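Local coordinates for protein AMP-dependent synthetase and ligase (Xenorhabdus doucetiae, PDB 6QSR) that pairs with a FabA/FabZ-like dehydratase partner in the ApeI:P heterocomplex, a dehydratase of the type II polyketide pathway that makes aryl polyene pigments, at residues Leu26-Gly31 with Gly41-Asp46; Ile45-His50 with Phe95-Asp100; Pro58-Ser63 with Lys89-Thr94. All blocks are in the same frame, centred on the assembly; numbering follows the deposited sequence.

Interaction 1: residues Leu26-Gly31 with Gly41-Asp46; sequences LDWFRG and GVAQID
Ala43 sets its methyl squarely on one face of the Trp28 indole. CB stands 3.5 Å from the centroid of the six-membered ring and 17° off the ring normal, a CH-pi contact whose closest pair is Ala43 CB to Trp28 CD2 at 3.4 Å. A small residue suits this place: on the first turn of helix 41-56 it lets the flat indole come down close to the helix. Two neighbours on the same helix meet the far end of the ring. Val42 crosses the indole at about a right angle and touches it with one branch, CG1, 3.8 Å from Trp28 CZ3. Asp46, one turn on, comes to the ring edge, where OD2 is 3.9 Å from Trp28 CZ2; its carboxylate plane is turned 62° from the indole. With CG anti to its own carbonyl carbon (chi1 -66°), Trp28 projects from the 3-10 turn 27-29 toward the helix. This turn belongs to the long connection leading from strand 15-21 into the central helix of the hotdog domain.

No direct hydrogen bond joins the segments, but a water in the indole plane bridges them: it donates to Asp46 OD2 at 2.6 Å and accepts a weak bond from Trp28 NE1 at 3.4 Å. The main acceptor of Trp28 NE1 is Met1 O. Asp46 OD2 forms a salt bridge with Lys2, while OD1 accepts from Trp77 of the partner FabA/FabZ-type chain. The buried carboxylate is thus met by water, ammonium and indole N-H together, none of them supplied by 26-31 directly.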
loop_
_atom_site.group_PDB
_atom_site.type_symbol
_atom_site.label_atom_id
_atom_site.label_comp_id
_atom_site.label_asym_id
_atom_site.label_seq_id
_atom_site.Cartn_x
_atom_site.Cartn_y
_atom_site.Cartn_z
ATOM N N LEU A 26 -4.136 15.653 -5.477
ATOM C CA LEU A 26 -3.277 14.477 -5.653
ATOM C C LEU A 26 -4.142 13.226 -5.859
ATOM O O LEU A 26 -5.029 12.933 -5.049
ATOM C CB LEU A 26 -2.374 14.320 -4.428
ATOM C CG LEU A 26 -1.316 13.217 -4.420
ATOM C CD1 LEU A 26 -0.246 13.517 -5.459
ATOM C CD2 LEU A 26 -0.705 13.106 -3.029
ATOM N N ASP A 27 -3.888 12.506 -6.952
ATOM C CA ASP A 27 -4.810 11.448 -7.405
ATOM C C ASP A 27 -4.929 10.224 -6.476
ATOM O O ASP A 27 -5.952 9.542 -6.497
ATOM C CB ASP A 27 -4.556 11.027 -8.871
ATOM C CG ASP A 27 -3.085 10.866 -9.209
ATOM O OD1 ASP A 27 -2.242 10.877 -8.286
ATOM O OD2 ASP A 27 -2.772 10.741 -10.412
ATOM N N TRP A 28 -3.911 9.982 -5.644
ATOM C CA TRP A 28 -3.974 8.987 -4.558
ATOM C C TRP A 28 -5.183 9.127 -3.628
ATOM O O TRP A 28 -5.675 8.133 -3.100
ATOM C CB TRP A 28 -2.721 9.072 -3.677
ATOM C CG TRP A 28 -1.447 8.687 -4.344
ATOM C CD1 TRP A 28 -0.445 9.520 -4.746
ATOM C CD2 TRP A 28 -1.029 7.361 -4.677
ATOM N NE1 TRP A 28 0.579 8.791 -5.307
ATOM C CE2 TRP A 28 0.247 7.463 -5.273
ATOM C CE3 TRP A 28 -1.605 6.096 -4.520
ATOM C CZ2 TRP A 28 0.955 6.342 -5.727
ATOM C CZ3 TRP A 28 -0.900 4.977 -4.967
ATOM C CH2 TRP A 28 0.365 5.112 -5.563
ATOM N N PHE A 29 -5.622 10.364 -3.393
ATOM C CA PHE A 29 -6.779 10.631 -2.533
ATOM C C PHE A 29 -8.124 10.342 -3.198
ATOM O O PHE A 29 -9.116 10.191 -2.495
ATOM C CB PHE A 29 -6.775 12.090 -2.054
ATOM C CG PHE A 29 -5.595 12.454 -1.203
ATOM C CD1 PHE A 29 -5.363 11.811 0.012
ATOM C CD2 PHE A 29 -4.733 13.469 -1.592
ATOM C CE1 PHE A 29 -4.282 12.162 0.807
ATOM C CE2 PHE A 29 -3.645 13.813 -0.807
ATOM C CZ PHE A 29 -3.421 13.164 0.394
ATOM N N ARG A 30 -8.164 10.274 -4.534
ATOM C CA ARG A 30 -9.409 10.018 -5.277
ATOM C C ARG A 30 -10.017 8.655 -4.931
ATOM O O ARG A 30 -9.423 7.607 -5.212
ATOM C CB ARG A 30 -9.182 10.079 -6.788
ATOM C CG ARG A 30 -8.648 11.400 -7.324
ATOM C CD ARG A 30 -8.904 11.545 -8.817
ATOM N NE ARG A 30 -10.329 11.803 -9.053
ATOM C CZ ARG A 30 -11.149 11.110 -9.852
ATOM N NH1 ARG A 30 -10.727 10.082 -10.592
ATOM N NH2 ARG A 30 -12.426 11.478 -9.932
ATOM N N GLY A 31 -11.198 8.674 -4.317
ATOM C CA GLY A 31 -11.862 7.450 -3.860
ATOM C C GLY A 31 -11.216 6.790 -2.649
ATOM O O GLY A 31 -11.517 5.638 -2.341
ATOM N N GLY A 41 -0.781 3.888 2.331
ATOM C CA GLY A 41 0.542 3.389 2.742
ATOM C C GLY A 41 1.454 3.090 1.562
ATOM O O GLY A 41 2.654 3.383 1.601
ATOM N N VAL A 42 0.881 2.516 0.507
ATOM C CA VAL A 42 1.625 2.232 -0.724
ATOM C C VAL A 42 2.194 3.472 -1.434
ATOM O O VAL A 42 3.240 3.382 -2.066
ATOM C CB VAL A 42 0.784 1.383 -1.703
ATOM C CG1 VAL A 42 -0.328 2.200 -2.366
ATOM C CG2 VAL A 42 1.666 0.720 -2.752
ATOM N N ALA A 43 1.509 4.611 -1.340
ATOM C CA ALA A 43 1.995 5.852 -1.947
ATOM C C ALA A 43 3.270 6.335 -1.269
ATOM O O ALA A 43 4.184 6.830 -1.935
ATOM C CB ALA A 43 0.926 6.932 -1.903
ATOM N N GLN A 44 3.325 6.156 0.051
ATOM C CA GLN A 44 4.504 6.492 0.851
ATOM C C GLN A 44 5.703 5.615 0.466
ATOM O O GLN A 44 6.834 6.102 0.390
ATOM C CB GLN A 44 4.191 6.368 2.350
ATOM C CG GLN A 44 3.110 7.338 2.839
ATOM C CD GLN A 44 2.701 7.080 4.281
ATOM O OE1 GLN A 44 3.542 7.041 5.176
ATOM N NE2 GLN A 44 1.401 6.904 4.512
ATOM N N ILE A 45 5.439 4.348 0.178
ATOM C CA ILE A 45 6.478 3.426 -0.316
ATOM C C ILE A 45 6.889 3.814 -1.746
ATOM O O ILE A 45 8.091 3.822 -2.072
ATOM C CB ILE A 45 6.021 1.959 -0.220
ATOM C CG1 ILE A 45 5.838 1.573 1.254
ATOM C CG2 ILE A 45 7.042 1.015 -0.853
ATOM C CD1 ILE A 45 4.882 0.434 1.472
ATOM N N ASP A 46 5.894 4.164 -2.567
ATOM C CA ASP A 46 6.109 4.552 -3.965
ATOM C C ASP A 46 7.125 5.701 -4.087
ATOM O O ASP A 46 8.056 5.614 -4.875
ATOM C CB ASP A 46 4.771 4.895 -4.642
ATOM C CG ASP A 46 4.873 4.975 -6.159
ATOM O OD1 ASP A 46 5.083 3.931 -6.809
ATOM O OD2 ASP A 46 4.721 6.077 -6.711
HETATM O O HOH W 1 3.597 8.395 -6.855
#

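Interaction 2: residues Ile45-His50 with Phe95-Asp100; sequences IDWVMH and FRYDLD
Val48 turns CG1 anti to its backbone N (chi1 166°), a setting that directs both methyls at the Phe95 ring. Phe95 answers with CG between its backbone N and carbonyl carbon (chi1 71°), which lays a ring face against the valine. This is the core of the hotdog fold, in which the antiparallel sheet wraps round a central helix: here helix 41-56 against strand 92-99. The short axes of 45-50 and 95-99 pass 10.2 Å apart, their directions 122° from each other.

Val48 CG2 does most of the touching. It sits over the Phe95 face, offset toward the rim, 3.9 Å from the centroid in a CH-pi contact, with CG the nearest ring atom at 3.6 Å. The same branch reaches Tyr97 CE1 at 3.8 Å, and one methyl thereby touches both aromatic residues, whose CB atoms point to the helix. A beta-branched residue suits this spot, as its methyls fill the width between the helix and the rings without a long flexible chain. Leu82 and Ile115, from the flanking strands, also pack on Val48.

The Tyr97 and Trp47 side chains cross at about a right angle, with Trp47 CE3 and Tyr97 CE2 4.3 Å apart. Tyrosine combines an apolar ring for the core with a hydroxyl that bonds the carbonyl oxygen of Gln44 on the helix, while Trp47 sends NE1 to Met1 O. Tyr97 OH also rests 3.5 Å from Trp47 CB.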
loop_
_atom_site.group_PDB
_atom_site.type_symbol
_atom_site.label_atom_id
_atom_site.label_comp_id
_atom_site.label_asym_id
_atom_site.label_seq_id
_atom_site.Cartn_x
_atom_site.Cartn_y
_atom_site.Cartn_z
ATOM N N ILE A 45 5.439 4.348 0.178
ATOM C CA ILE A 45 6.478 3.426 -0.316
ATOM C C ILE A 45 6.889 3.814 -1.746
ATOM O O ILE A 45 8.091 3.822 -2.072
ATOM C CB ILE A 45 6.021 1.959 -0.220
ATOM C CG1 ILE A 45 5.838 1.573 1.254
ATOM C CG2 ILE A 45 7.042 1.015 -0.853
ATOM C CD1 ILE A 45 4.882 0.434 1.472
ATOM N N ASP A 46 5.894 4.164 -2.567
ATOM C CA ASP A 46 6.109 4.552 -3.965
ATOM C C ASP A 46 7.125 5.701 -4.087
ATOM O O ASP A 46 8.056 5.614 -4.875
ATOM C CB ASP A 46 4.771 4.895 -4.642
ATOM C CG ASP A 46 4.873 4.975 -6.159
ATOM O OD1 ASP A 46 5.083 3.931 -6.809
ATOM O OD2 ASP A 46 4.721 6.077 -6.711
ATOM N N TRP A 47 6.977 6.746 -3.266
ATOM C CA TRP A 47 7.874 7.904 -3.316
ATOM C C TRP A 47 9.271 7.593 -2.767
ATOM O O TRP A 47 10.267 8.039 -3.326
ATOM C CB TRP A 47 7.267 9.104 -2.575
ATOM C CG TRP A 47 5.897 9.473 -3.057
ATOM C CD1 TRP A 47 5.364 9.249 -4.300
ATOM C CD2 TRP A 47 4.884 10.148 -2.304
ATOM N NE1 TRP A 47 4.070 9.723 -4.355
ATOM C CE2 TRP A 47 3.754 10.287 -3.146
ATOM C CE3 TRP A 47 4.816 10.641 -0.994
ATOM C CZ2 TRP A 47 2.568 10.907 -2.719
ATOM C CZ3 TRP A 47 3.628 11.253 -0.568
ATOM C CH2 TRP A 47 2.525 11.373 -1.430
ATOM N N VAL A 48 9.342 6.817 -1.695
ATOM C CA VAL A 48 10.624 6.296 -1.209
ATOM C C VAL A 48 11.389 5.626 -2.352
ATOM O O VAL A 48 12.561 5.928 -2.583
ATOM C CB VAL A 48 10.449 5.355 0.004
ATOM C CG1 VAL A 48 11.724 4.568 0.292
ATOM C CG2 VAL A 48 10.064 6.167 1.233
ATOM N N MET A 49 10.714 4.767 -3.099
ATOM C CA MET A 49 11.348 4.105 -4.245
ATOM C C MET A 49 11.754 5.066 -5.374
ATOM O O MET A 49 12.782 4.844 -6.007
ATOM C CB MET A 49 10.450 2.994 -4.782
ATOM C CG MET A 49 10.227 1.866 -3.784
ATOM S SD MET A 49 11.709 0.950 -3.316
ATOM C CE MET A 49 12.458 0.687 -4.927
ATOM N N HIS A 50 10.965 6.117 -5.616
ATOM C CA HIS A 50 11.291 7.122 -6.644
ATOM C C HIS A 50 12.567 7.888 -6.308
ATOM O O HIS A 50 13.450 8.023 -7.149
ATOM C CB HIS A 50 10.144 8.124 -6.849
ATOM C CG HIS A 50 10.523 9.310 -7.686
ATOM N ND1 HIS A 50 10.746 9.222 -9.044
ATOM C CD2 HIS A 50 10.755 10.602 -7.352
ATOM C CE1 HIS A 50 11.079 10.413 -9.512
ATOM N NE2 HIS A 50 11.091 11.268 -8.506
ATOM N N PHE A 95 13.772 4.359 5.742
ATOM C CA PHE A 95 13.043 5.624 5.578
ATOM C C PHE A 95 12.178 5.968 6.775
ATOM O O PHE A 95 11.783 5.105 7.556
ATOM C CB PHE A 95 12.172 5.635 4.307
ATOM C CG PHE A 95 10.961 4.746 4.380
ATOM C CD1 PHE A 95 11.043 3.406 4.016
ATOM C CD2 PHE A 95 9.735 5.239 4.810
ATOM C CE1 PHE A 95 9.931 2.576 4.080
ATOM C CE2 PHE A 95 8.616 4.406 4.879
ATOM C CZ PHE A 95 8.717 3.077 4.514
ATOM N N ARG A 96 11.854 7.250 6.867
ATOM C CA ARG A 96 11.001 7.746 7.918
ATOM C C ARG A 96 10.289 8.965 7.346
ATOM O O ARG A 96 10.919 9.781 6.675
ATOM C CB ARG A 96 11.858 8.079 9.145
ATOM C CG ARG A 96 11.135 8.728 10.310
ATOM C CD ARG A 96 12.114 9.070 11.428
ATOM N NE ARG A 96 11.440 9.745 12.541
ATOM C CZ ARG A 96 12.045 10.419 13.525
ATOM N NH1 ARG A 96 13.374 10.540 13.573
ATOM N NH2 ARG A 96 11.306 10.985 14.479
ATOM N N TYR A 97 8.974 9.031 7.533
ATOM C CA TYR A 97 8.196 10.225 7.213
ATOM C C TYR A 97 7.826 10.887 8.524
ATOM O O TYR A 97 7.224 10.247 9.383
ATOM C CB TYR A 97 6.907 9.867 6.474
ATOM C CG TYR A 97 7.037 9.552 4.998
ATOM C CD1 TYR A 97 7.276 8.242 4.550
ATOM C CD2 TYR A 97 6.861 10.553 4.042
ATOM C CE1 TYR A 97 7.356 7.953 3.194
ATOM C CE2 TYR A 97 6.943 10.274 2.683
ATOM C CZ TYR A 97 7.185 8.978 2.261
ATOM O OH TYR A 97 7.261 8.732 0.911
ATOM N N ASP A 98 8.166 12.165 8.671
ATOM C CA ASP A 98 7.790 12.938 9.848
ATOM C C ASP A 98 6.834 14.032 9.415
ATOM O O ASP A 98 6.997 14.619 8.344
ATOM C CB ASP A 98 9.015 13.574 10.518
ATOM C CG ASP A 98 9.909 12.562 11.225
ATOM O OD1 ASP A 98 9.430 11.493 11.661
ATOM O OD2 ASP A 98 11.115 12.853 11.365
ATOM N N LEU A 99 5.823 14.284 10.241
ATOM C CA LEU A 99 4.969 15.457 10.061
ATOM C C LEU A 99 5.802 16.699 10.364
ATOM O O LEU A 99 6.501 16.749 11.381
ATOM C CB LEU A 99 3.722 15.392 10.951
ATOM C CG LEU A 99 2.466 14.824 10.284
ATOM C CD1 LEU A 99 1.411 14.514 11.336
ATOM C CD2 LEU A 99 1.902 15.798 9.255
ATOM N N ASP A 100 5.741 17.679 9.464
ATOM C CA ASP A 100 6.596 18.866 9.533
ATOM C C ASP A 100 6.112 19.810 10.633
ATOM O O ASP A 100 5.040 20.401 10.525
ATOM C CB ASP A 100 6.626 19.569 8.167
ATOM C CG ASP A 100 7.569 20.770 8.129
ATOM O OD1 ASP A 100 8.609 20.689 7.441
ATOM O OD2 ASP A 100 7.268 21.799 8.773
#

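Interaction 3: residues Pro58-Ser63 with Lys89-Thr94; sequences PGWSFS and KKHLLT
Trp60 and His91 form the one aromatic pair of this contact, a T-shaped (edge-to-face) arrangement in which the indole is the edge and the imidazole the face. The six-membered ring of Trp60 and the His91 ring have centroids 5.5 Å apart and planes at 63°, well tilted but short of perpendicular. The outer corner of the indole does the touching. Trp60 CH2 stands 4.2 Å above the imidazole plane, offset toward the rim, and the closest pair is Trp60 CZ3 to His91 CG at 4.3 Å. The contact is light, burying 75 Å² in all. Tryptophan suits the place because its long flat ring spans the gap between two segments whose nearest CA atoms, those of Trp60 and His91, are 9.2 Å apart. The same indole also makes an edge-to-face pair with Trp86 and packs on Leu117.

In the hotdog fold, the contact links the approaches to two strands of the sheet that are not adjacent. Strands 61-70 and 92-99 both border strand 109-118, one on each side, and Trp60 reaches across that strand to the hairpin linking 79-87 to 92-99. In this hairpin His91 and Leu92 both face Asp87, making a G1 beta bulge.

The polar bonds run to residues outside the two segments. Histidine suits its exposed site: the imidazole gives the indole edge a flat face and, through ND1, an N-H that bonds the carbonyl oxygen of Glu88 in the turn. The backbone of His91 takes its positive phi (59°) as the first bulge residue, a conformation more usual for glycine. On the other side, the carbonyl oxygen of Trp60 accepts from Gln53 NE2 of helix 41-56, and Ser61 bonds Cys118 through the backbone.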
loop_
_atom_site.group_PDB
_atom_site.type_symbol
_atom_site.label_atom_id
_atom_site.label_comp_id
_atom_site.label_asym_id
_atom_site.label_seq_id
_atom_site.Cartn_x
_atom_site.Cartn_y
_atom_site.Cartn_z
ATOM N N PRO A 58 20.724 4.258 -8.084
ATOM C CA PRO A 58 20.341 4.087 -9.494
ATOM C C PRO A 58 20.717 2.695 -10.002
ATOM O O PRO A 58 21.777 2.179 -9.642
ATOM C CB PRO A 58 21.140 5.184 -10.223
ATOM C CG PRO A 58 22.269 5.524 -9.308
ATOM C CD PRO A 58 21.742 5.315 -7.915
ATOM N N GLY A 59 19.822 2.081 -10.777
ATOM C CA GLY A 59 20.029 0.723 -11.289
ATOM C C GLY A 59 19.658 -0.415 -10.342
ATOM O O GLY A 59 19.752 -1.587 -10.726
ATOM N N TRP A 60 19.259 -0.086 -9.108
ATOM C CA TRP A 60 18.791 -1.072 -8.133
ATOM C C TRP A 60 17.272 -1.195 -8.205
ATOM O O TRP A 60 16.562 -0.208 -8.434
ATOM C CB TRP A 60 19.207 -0.687 -6.712
ATOM C CG TRP A 60 20.670 -0.884 -6.431
ATOM C CD1 TRP A 60 21.711 -0.091 -6.847
ATOM C CD2 TRP A 60 21.253 -1.944 -5.666
ATOM N NE1 TRP A 60 22.903 -0.596 -6.383
ATOM C CE2 TRP A 60 22.652 -1.733 -5.657
ATOM C CE3 TRP A 60 20.729 -3.050 -4.981
ATOM C CZ2 TRP A 60 23.533 -2.584 -4.982
ATOM C CZ3 TRP A 60 21.612 -3.910 -4.317
ATOM C CH2 TRP A 60 22.996 -3.669 -4.325
ATOM N N SER A 61 16.783 -2.411 -7.990
ATOM C CA SER A 61 15.368 -2.712 -8.106
ATOM C C SER A 61 14.799 -3.151 -6.766
ATOM O O SER A 61 15.526 -3.552 -5.866
ATOM C CB SER A 61 15.150 -3.799 -9.152
ATOM O OG SER A 61 15.556 -3.348 -10.433
ATOM N N PHE A 62 13.483 -3.070 -6.659
ATOM C CA PHE A 62 12.767 -3.501 -5.471
ATOM C C PHE A 62 12.868 -5.010 -5.222
ATOM O O PHE A 62 12.706 -5.800 -6.153
ATOM C CB PHE A 62 11.293 -3.119 -5.606
ATOM C CG PHE A 62 10.438 -3.628 -4.484
ATOM C CD1 PHE A 62 10.557 -3.079 -3.218
ATOM C CD2 PHE A 62 9.516 -4.644 -4.690
ATOM C CE1 PHE A 62 9.781 -3.541 -2.169
ATOM C CE2 PHE A 62 8.741 -5.111 -3.639
ATOM C CZ PHE A 62 8.865 -4.553 -2.379
ATOM N N SER A 63 13.097 -5.394 -3.963
ATOM C CA SER A 63 13.103 -6.800 -3.553
ATOM C C SER A 63 12.069 -7.122 -2.463
ATOM O O SER A 63 11.262 -8.041 -2.619
ATOM C CB SER A 63 14.495 -7.204 -3.068
ATOM O OG SER A 63 14.545 -8.591 -2.839
ATOM N N LYS A 89 26.092 -1.837 1.083
ATOM C CA LYS A 89 26.665 -3.090 1.560
ATOM C C LYS A 89 25.621 -4.014 2.209
ATOM O O LYS A 89 25.721 -5.237 2.081
ATOM C CB LYS A 89 27.849 -2.819 2.504
ATOM C CG LYS A 89 29.016 -2.125 1.795
ATOM C CD LYS A 89 30.162 -1.730 2.726
ATOM C CE LYS A 89 31.384 -2.629 2.581
ATOM N NZ LYS A 89 31.980 -2.630 1.209
ATOM N N LYS A 90 24.606 -3.428 2.850
ATOM C CA LYS A 90 23.499 -4.189 3.461
ATOM C C LYS A 90 22.319 -4.453 2.496
ATOM O O LYS A 90 21.376 -5.165 2.860
ATOM C CB LYS A 90 22.970 -3.449 4.697
ATOM C CG LYS A 90 23.847 -3.516 5.934
ATOM C CD LYS A 90 23.149 -2.815 7.097
ATOM C CE LYS A 90 23.771 -3.147 8.443
ATOM N NZ LYS A 90 25.183 -2.692 8.544
ATOM N N HIS A 91 22.372 -3.883 1.290
ATOM C CA HIS A 91 21.253 -3.880 0.324
ATOM C C HIS A 91 20.003 -3.198 0.906
ATOM O O HIS A 91 18.883 -3.488 0.475
ATOM C CB HIS A 91 20.892 -5.306 -0.139
ATOM C CG HIS A 91 22.042 -6.090 -0.693
ATOM N ND1 HIS A 91 23.354 -5.677 -0.594
ATOM C CD2 HIS A 91 22.075 -7.283 -1.331
ATOM C CE1 HIS A 91 24.142 -6.573 -1.158
ATOM N NE2 HIS A 91 23.393 -7.558 -1.615
ATOM N N LEU A 92 20.198 -2.262 1.842
ATOM C CA LEU A 92 19.131 -1.835 2.751
ATOM C C LEU A 92 18.827 -0.349 2.648
ATOM O O LEU A 92 19.701 0.501 2.845
ATOM C CB LEU A 92 19.512 -2.180 4.190
ATOM C CG LEU A 92 18.474 -1.976 5.295
ATOM C CD1 LEU A 92 17.331 -2.965 5.146
ATOM C CD2 LEU A 92 19.127 -2.106 6.665
ATOM N N LEU A 93 17.565 -0.065 2.339
ATOM C CA LEU A 93 17.022 1.270 2.249
ATOM C C LEU A 93 16.113 1.456 3.461
ATOM O O LEU A 93 15.187 0.659 3.678
ATOM C CB LEU A 93 16.220 1.389 0.954
ATOM C CG LEU A 93 15.672 2.728 0.490
ATOM C CD1 LEU A 93 16.807 3.675 0.106
ATOM C CD2 LEU A 93 14.728 2.507 -0.691
ATOM N N THR A 94 16.382 2.498 4.242
ATOM C CA THR A 94 15.599 2.817 5.427
ATOM C C THR A 94 14.989 4.182 5.235
ATOM O O THR A 94 15.606 5.055 4.618
ATOM C CB THR A 94 16.469 2.786 6.693
ATOM O OG1 THR A 94 17.638 3.571 6.478
ATOM C CG2 THR A 94 16.911 1.373 6.985
#

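From the N terminus, interaction 1 closes first: a loop that leaves the 3-10 turn after strand 15-21 and returns on the first turns of helix 41-56. Interaction 2 opens on that same helix, sharing Ile45 and Asp46 with interaction 1, and closes a much longer loop at strand 92-99. Within its span lies interaction 3, which joins the start of strand 61-70 to the hairpin before strand 92-99. The helix is thus held to the preceding loop by 26-31 and to the sheet by 95-100. Interactions 1 and 2 also meet where Trp28 packs beside Trp47, whereas Val48 and Leu93 bring interactions 2 and 3 together.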